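Local coordinates for protein annexin B22 (Schistosoma mansoni, PDB 4MDU) that binds acidic phospholipid membranes in a calcium-dependent manner, aggregates liposomes when calcium is present, and takes part in worm reproduction and host-parasite interaction, at residues 131-144 / 178-192. Residues are numbered along the deposited sequence; the frame is centred on the assembly and turned at random.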
loop_
_atom_site.group_PDB
_atom_site.type_symbol
_atom_site.label_atom_id
_atom_site.label_comp_id
_atom_site.label_asym_id
_atom_site.label_seq_id
_atom_site.Cartn_x
_atom_site.Cartn_y
_atom_site.Cartn_z
ATOM N N LEU B 131 -6.280 7.162 -5.686
ATOM C CA LEU B 131 -5.688 8.314 -6.391
ATOM C C LEU B 131 -4.782 7.823 -7.522
ATOM O O LEU B 131 -4.891 8.271 -8.662
ATOM C CB LEU B 131 -4.891 9.215 -5.440
ATOM C CG LEU B 131 -5.593 9.746 -4.207
ATOM C CD1 LEU B 131 -4.746 10.868 -3.517
ATOM C CD2 LEU B 131 -6.970 10.221 -4.590
ATOM N N ILE B 132 -3.916 6.859 -7.207
ATOM C CA ILE B 132 -3.067 6.254 -8.229
ATOM C C ILE B 132 -3.876 5.653 -9.373
ATOM O O ILE B 132 -3.610 5.914 -10.549
ATOM C CB ILE B 132 -2.175 5.165 -7.643
ATOM C CG1 ILE B 132 -1.244 5.760 -6.594
ATOM C CG2 ILE B 132 -1.385 4.498 -8.745
ATOM C CD1 ILE B 132 -0.248 4.784 -6.028
ATOM N N GLU B 133 -4.876 4.853 -9.024
ATOM C CA GLU B 133 -5.709 4.168 -10.013
ATOM C C GLU B 133 -6.391 5.131 -10.990
ATOM O O GLU B 133 -6.415 4.915 -12.209
ATOM C CB GLU B 133 -6.779 3.303 -9.308
ATOM C CG GLU B 133 -7.735 2.622 -10.291
ATOM C CD GLU B 133 -9.186 2.654 -9.832
ATOM O OE1 GLU B 133 -9.451 2.226 -8.695
ATOM O OE2 GLU B 133 -10.056 3.110 -10.606
ATOM N N ILE B 134 -6.972 6.185 -10.441
ATOM C CA ILE B 134 -7.695 7.162 -11.239
ATOM C C ILE B 134 -6.767 8.115 -12.018
ATOM O O ILE B 134 -6.875 8.228 -13.243
ATOM C CB ILE B 134 -8.674 7.968 -10.353
ATOM C CG1 ILE B 134 -9.816 7.052 -9.884
ATOM C CG2 ILE B 134 -9.216 9.170 -11.121
ATOM C CD1 ILE B 134 -10.874 7.770 -9.088
ATOM N N PHE B 135 -5.842 8.774 -11.325
ATOM C CA PHE B 135 -4.973 9.747 -11.998
ATOM C C PHE B 135 -4.151 9.126 -13.110
ATOM O O PHE B 135 -3.986 9.720 -14.180
ATOM C CB PHE B 135 -4.058 10.447 -11.000
ATOM C CG PHE B 135 -4.784 11.384 -10.093
ATOM C CD1 PHE B 135 -5.911 12.052 -10.540
ATOM C CD2 PHE B 135 -4.361 11.583 -8.792
ATOM C CE1 PHE B 135 -6.603 12.925 -9.701
ATOM C CE2 PHE B 135 -5.043 12.456 -7.945
ATOM C CZ PHE B 135 -6.167 13.120 -8.398
ATOM N N THR B 136 -3.625 7.932 -12.857
ATOM C CA THR B 136 -2.907 7.190 -13.889
ATOM C C THR B 136 -3.668 7.170 -15.212
ATOM O O THR B 136 -3.068 7.299 -16.279
ATOM C CB THR B 136 -2.634 5.745 -13.437
ATOM O OG1 THR B 136 -1.595 5.757 -12.452
ATOM C CG2 THR B 136 -2.197 4.903 -14.593
ATOM N N THR B 137 -4.992 7.039 -15.137
ATOM C CA THR B 137 -5.797 6.822 -16.336
ATOM C C THR B 137 -6.340 8.092 -17.002
ATOM O O THR B 137 -7.116 8.008 -17.953
ATOM C CB THR B 137 -6.995 5.897 -16.040
ATOM O OG1 THR B 137 -7.916 6.590 -15.187
ATOM C CG2 THR B 137 -6.525 4.630 -15.347
ATOM N N LEU B 138 -5.937 9.266 -16.530
ATOM C CA LEU B 138 -6.461 10.499 -17.118
ATOM C C LEU B 138 -5.392 11.267 -17.870
ATOM O O LEU B 138 -4.339 11.591 -17.310
ATOM C CB LEU B 138 -7.074 11.408 -16.045
ATOM C CG LEU B 138 -8.270 10.830 -15.281
ATOM C CD1 LEU B 138 -8.600 11.694 -14.071
ATOM C CD2 LEU B 138 -9.483 10.684 -16.203
ATOM N N TRP B 139 -5.661 11.584 -19.128
ATOM C CA TRP B 139 -4.768 12.506 -19.820
ATOM C C TRP B 139 -5.201 13.960 -19.590
ATOM O O TRP B 139 -6.182 14.228 -18.886
ATOM C CB TRP B 139 -4.604 12.163 -21.304
ATOM C CG TRP B 139 -3.178 12.349 -21.728
ATOM C CD1 TRP B 139 -2.669 13.369 -22.496
ATOM C CD2 TRP B 139 -2.057 11.522 -21.363
ATOM N NE1 TRP B 139 -1.312 13.208 -22.644
ATOM C CE2 TRP B 139 -0.910 12.089 -21.954
ATOM C CE3 TRP B 139 -1.916 10.349 -20.609
ATOM C CZ2 TRP B 139 0.358 11.522 -21.820
ATOM C CZ3 TRP B 139 -0.648 9.788 -20.475
ATOM C CH2 TRP B 139 0.470 10.379 -21.078
ATOM N N ASN B 140 -4.457 14.894 -20.168
ATOM C CA ASN B 140 -4.580 16.302 -19.804
ATOM C C ASN B 140 -6.001 16.867 -19.766
ATOM O O ASN B 140 -6.427 17.440 -18.755
ATOM C CB ASN B 140 -3.666 17.164 -20.693
ATOM C CG ASN B 140 -2.194 16.903 -20.431
ATOM O OD1 ASN B 140 -1.820 16.437 -19.346
ATOM N ND2 ASN B 140 -1.346 17.187 -21.425
ATOM N N ASP B 141 -6.715 16.734 -20.873
ATOM C CA ASP B 141 -8.060 17.276 -20.986
ATOM C C ASP B 141 -9.064 16.573 -20.068
ATOM O O ASP B 141 -9.974 17.200 -19.525
ATOM C CB ASP B 141 -8.518 17.205 -22.435
ATOM C CG ASP B 141 -7.771 18.199 -23.312
ATOM O OD1 ASP B 141 -7.396 19.250 -22.775
ATOM O OD2 ASP B 141 -7.552 17.936 -24.506
ATOM N N GLU B 142 -8.890 15.268 -19.901
ATOM C CA GLU B 142 -9.754 14.494 -19.018
ATOM C C GLU B 142 -9.537 14.955 -17.594
ATOM O O GLU B 142 -10.493 15.162 -16.849
ATOM C CB GLU B 142 -9.448 13.004 -19.182
ATOM C CG GLU B 142 -9.735 12.555 -20.616
ATOM C CD GLU B 142 -9.175 11.182 -20.964
ATOM O OE1 GLU B 142 -8.109 10.811 -20.429
ATOM O OE2 GLU B 142 -9.803 10.480 -21.792
ATOM N N MET B 143 -8.270 15.155 -17.243
ATOM C CA MET B 143 -7.893 15.556 -15.898
ATOM C C MET B 143 -8.537 16.888 -15.536
ATOM O O MET B 143 -9.053 17.055 -14.415
ATOM C CB MET B 143 -6.362 15.639 -15.784
ATOM C CG MET B 143 -5.860 16.021 -14.414
ATOM S SD MET B 143 -5.975 14.686 -13.204
ATOM C CE MET B 143 -6.495 15.621 -11.784
ATOM N N LYS B 144 -8.516 17.827 -16.491
ATOM C CA LYS B 144 -9.094 19.161 -16.288
ATOM C C LYS B 144 -10.604 19.057 -16.145
ATOM O O LYS B 144 -11.205 19.756 -15.331
ATOM C CB LYS B 144 -8.736 20.128 -17.442
ATOM C CG LYS B 144 -7.243 20.438 -17.559
ATOM C CD LYS B 144 -6.933 21.293 -18.787
ATOM C CE LYS B 144 -5.440 21.492 -18.982
ATOM N NZ LYS B 144 -5.137 22.497 -20.065
ATOM N N TYR B 178 6.204 10.949 -3.690
ATOM C CA TYR B 178 4.938 10.435 -4.197
ATOM C C TYR B 178 3.966 11.585 -4.412
ATOM O O TYR B 178 3.308 11.670 -5.452
ATOM C CB TYR B 178 4.340 9.400 -3.238
ATOM C CG TYR B 178 2.853 9.139 -3.443
ATOM C CD1 TYR B 178 2.380 8.583 -4.629
ATOM C CD2 TYR B 178 1.932 9.425 -2.435
ATOM C CE1 TYR B 178 1.034 8.343 -4.813
ATOM C CE2 TYR B 178 0.572 9.180 -2.604
ATOM C CZ TYR B 178 0.133 8.639 -3.795
ATOM O OH TYR B 178 -1.207 8.389 -3.979
ATOM N N GLU B 179 3.893 12.477 -3.430
ATOM C CA GLU B 179 2.941 13.585 -3.465
ATOM C C GLU B 179 3.261 14.541 -4.604
ATOM O O GLU B 179 2.373 15.032 -5.308
ATOM C CB GLU B 179 2.940 14.334 -2.133
ATOM C CG GLU B 179 2.335 13.562 -0.976
ATOM C CD GLU B 179 3.251 12.468 -0.444
ATOM O OE1 GLU B 179 4.410 12.400 -0.904
ATOM O OE2 GLU B 179 2.813 11.687 0.440
ATOM N N TYR B 180 4.547 14.798 -4.783
ATOM C CA TYR B 180 4.979 15.685 -5.840
ATOM C C TYR B 180 4.604 15.082 -7.193
ATOM O O TYR B 180 4.041 15.775 -8.054
ATOM C CB TYR B 180 6.482 15.946 -5.738
ATOM C CG TYR B 180 7.009 16.856 -6.826
ATOM C CD1 TYR B 180 7.327 16.346 -8.082
ATOM C CD2 TYR B 180 7.180 18.220 -6.607
ATOM C CE1 TYR B 180 7.800 17.165 -9.091
ATOM C CE2 TYR B 180 7.668 19.057 -7.617
ATOM C CZ TYR B 180 7.976 18.519 -8.858
ATOM O OH TYR B 180 8.456 19.315 -9.882
ATOM N N ALA B 181 4.885 13.790 -7.373
ATOM C CA ALA B 181 4.547 13.115 -8.631
ATOM C C ALA B 181 3.047 13.117 -8.851
ATOM O O ALA B 181 2.569 13.357 -9.963
ATOM C CB ALA B 181 5.089 11.679 -8.660
ATOM N N LEU B 182 2.301 12.855 -7.782
ATOM C CA LEU B 182 0.839 12.871 -7.850
ATOM C C LEU B 182 0.359 14.222 -8.376
ATOM O O LEU B 182 -0.443 14.283 -9.310
ATOM C CB LEU B 182 0.248 12.603 -6.465
ATOM C CG LEU B 182 -1.015 11.746 -6.367
ATOM C CD1 LEU B 182 -0.854 10.496 -7.184
ATOM C CD2 LEU B 182 -1.323 11.396 -4.896
ATOM N N LEU B 183 0.868 15.298 -7.777
ATOM C CA LEU B 183 0.570 16.671 -8.213
ATOM C C LEU B 183 0.928 16.955 -9.668
ATOM O O LEU B 183 0.239 17.726 -10.334
ATOM C CB LEU B 183 1.289 17.695 -7.330
ATOM C CG LEU B 183 0.516 18.370 -6.194
ATOM C CD1 LEU B 183 -0.996 18.232 -6.378
ATOM C CD2 LEU B 183 0.957 17.808 -4.855
ATOM N N SER B 184 2.011 16.360 -10.158
ATOM C CA SER B 184 2.399 16.582 -11.551
ATOM C C SER B 184 1.365 16.005 -12.515
ATOM O O SER B 184 1.071 16.613 -13.541
ATOM C CB SER B 184 3.789 16.015 -11.856
ATOM O OG SER B 184 3.754 14.610 -12.013
ATOM N N LEU B 185 0.800 14.844 -12.185
ATOM C CA LEU B 185 -0.287 14.329 -13.000
ATOM C C LEU B 185 -1.475 15.290 -12.988
ATOM O O LEU B 185 -2.077 15.576 -14.026
ATOM C CB LEU B 185 -0.745 12.929 -12.539
ATOM C CG LEU B 185 0.262 11.783 -12.652
ATOM C CD1 LEU B 185 -0.368 10.459 -12.215
ATOM C CD2 LEU B 185 0.831 11.677 -14.080
ATOM N N VAL B 186 -1.836 15.770 -11.808
ATOM C CA VAL B 186 -2.986 16.660 -11.695
ATOM C C VAL B 186 -2.701 18.023 -12.374
ATOM O O VAL B 186 -3.611 18.731 -12.790
ATOM C CB VAL B 186 -3.400 16.826 -10.232
ATOM C CG1 VAL B 186 -4.456 17.904 -10.085
ATOM C CG2 VAL B 186 -3.926 15.479 -9.690
ATOM N N GLN B 187 -1.428 18.363 -12.526
ATOM C CA GLN B 187 -1.061 19.541 -13.319
ATOM C C GLN B 187 -1.664 19.504 -14.731
ATOM O O GLN B 187 -1.914 20.548 -15.323
ATOM C CB GLN B 187 0.461 19.672 -13.439
ATOM C CG GLN B 187 1.199 19.841 -12.130
ATOM C CD GLN B 187 0.895 21.159 -11.445
ATOM O OE1 GLN B 187 0.174 22.002 -11.982
ATOM N NE2 GLN B 187 1.450 21.344 -10.251
ATOM N N ALA B 188 -1.873 18.306 -15.274
ATOM C CA ALA B 188 -2.396 18.167 -16.639
ATOM C C ALA B 188 -1.478 18.837 -17.671
ATOM O O ALA B 188 -1.957 19.521 -18.587
ATOM C CB ALA B 188 -3.813 18.761 -16.733
ATOM N N GLU B 189 -0.164 18.674 -17.506
ATOM C CA GLU B 189 0.782 19.141 -18.515
ATOM C C GLU B 189 1.658 18.002 -19.005
ATOM O O GLU B 189 2.865 18.170 -19.176
ATOM C CB GLU B 189 1.643 20.290 -17.981
ATOM C CG GLU B 189 0.889 21.615 -17.888
ATOM C CD GLU B 189 1.754 22.731 -17.324
ATOM O OE1 GLU B 189 2.885 22.908 -17.829
ATOM O OE2 GLU B 189 1.305 23.433 -16.388
ATOM N N ARG B 190 1.052 16.840 -19.218
ATOM C CA ARG B 190 1.774 15.719 -19.815
ATOM C C ARG B 190 1.935 16.004 -21.312
ATOM O O ARG B 190 1.181 16.805 -21.872
ATOM C CB ARG B 190 1.013 14.410 -19.572
ATOM C CG ARG B 190 0.573 14.231 -18.123
ATOM C CD ARG B 190 -0.416 13.075 -17.912
ATOM N NE ARG B 190 0.311 11.835 -17.723
ATOM C CZ ARG B 190 -0.211 10.675 -17.346
ATOM N NH1 ARG B 190 -1.511 10.538 -17.067
ATOM N NH2 ARG B 190 0.608 9.646 -17.229
ATOM N N ASP B 191 2.912 15.375 -21.963
ATOM C CA ASP B 191 3.063 15.556 -23.402
ATOM C C ASP B 191 1.787 15.189 -24.113
ATOM O O ASP B 191 1.105 14.241 -23.732
ATOM C CB ASP B 191 4.186 14.698 -23.974
ATOM C CG ASP B 191 5.531 15.015 -23.369
ATOM O OD1 ASP B 191 5.666 16.067 -22.696
ATOM O OD2 ASP B 191 6.449 14.191 -23.555
ATOM N N ASP B 192 1.490 15.925 -25.172
ATOM C CA ASP B 192 0.309 15.682 -25.983
ATOM C C ASP B 192 0.671 15.170 -27.372
ATOM O O ASP B 192 1.799 15.312 -27.835
ATOM C CB ASP B 192 -0.512 16.975 -26.125
ATOM C CG ASP B 192 -1.333 17.283 -24.892
ATOM O OD1 ASP B 192 -2.110 16.394 -24.449
ATOM O OD2 ASP B 192 -1.198 18.416 -24.365
HETATM O O HOH W 1 -0.332 7.074 -17.267
HETATM O O HOH W 2 -2.980 14.590 -16.559
HETATM O O HOH W 3 -5.357 15.928 -23.612
HETATM O O HOH W 4 -2.586 22.370 -18.578
#
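Helices 131-136 and 178-187 run roughly parallel, their axes 32° apart and 10.3 Å at closest approach; the backbones draw closer along the chain, and past the helix ends the CA atoms of Asn140 and Ala188 are 4.3 Å apart. Between the helices the packing is apolar. Val186 lays CG2 over one face of the Phe135 ring, 3.6 Å from its centroid, while Leu182 CD1 reaches the ring edge and Leu185 CD1 packs on Phe135 CB. From helix 140-156, the methyl CE of Met143 presses on the same Val186 CG2, brought there by a side chain bent at chi2 and chi3.

Past the C-terminal ends of these two helices the contact turns polar. The Asn140 amide takes both backbone polar atoms of Arg190: its OD1 accepts from Arg190 N (2.9 Å) in the carbonyl plane, on a lone pair, and its ND2 donates to Arg190 O (2.6 Å). This pair of bonds fixes which way the amide is flipped; the Asp192 carboxylate, nearly perpendicular to it, adds weak bonds to ND2. Trp139, the N-cap residue of helix 140-156, directs NE1 to Asp191 O (2.8 Å), almost exactly in the indole plane. Arg190, bent at chi3 (86°), centres CD over the six-membered ring and lays its guanidinium on the indole, the planes 19° apart; Leu185 CD2 closes the opposite guanidinium face. At the guanidinium edge NH1 makes a weak bond to Leu138 O, NH2 reaches Thr136 O through a water, and NE bonds Cys242 O.

The contact belongs to the helical bundle of the second annexin repeat, where helix 166-169 packs against Phe135, Met143 and Val186. Helix 274-288 touches Ile132, Thr136 and Tyr178, whose hydroxyl bonds the calcium ligand Asp128, and helix 311-320 borders Glu133, Ile134 and Thr137.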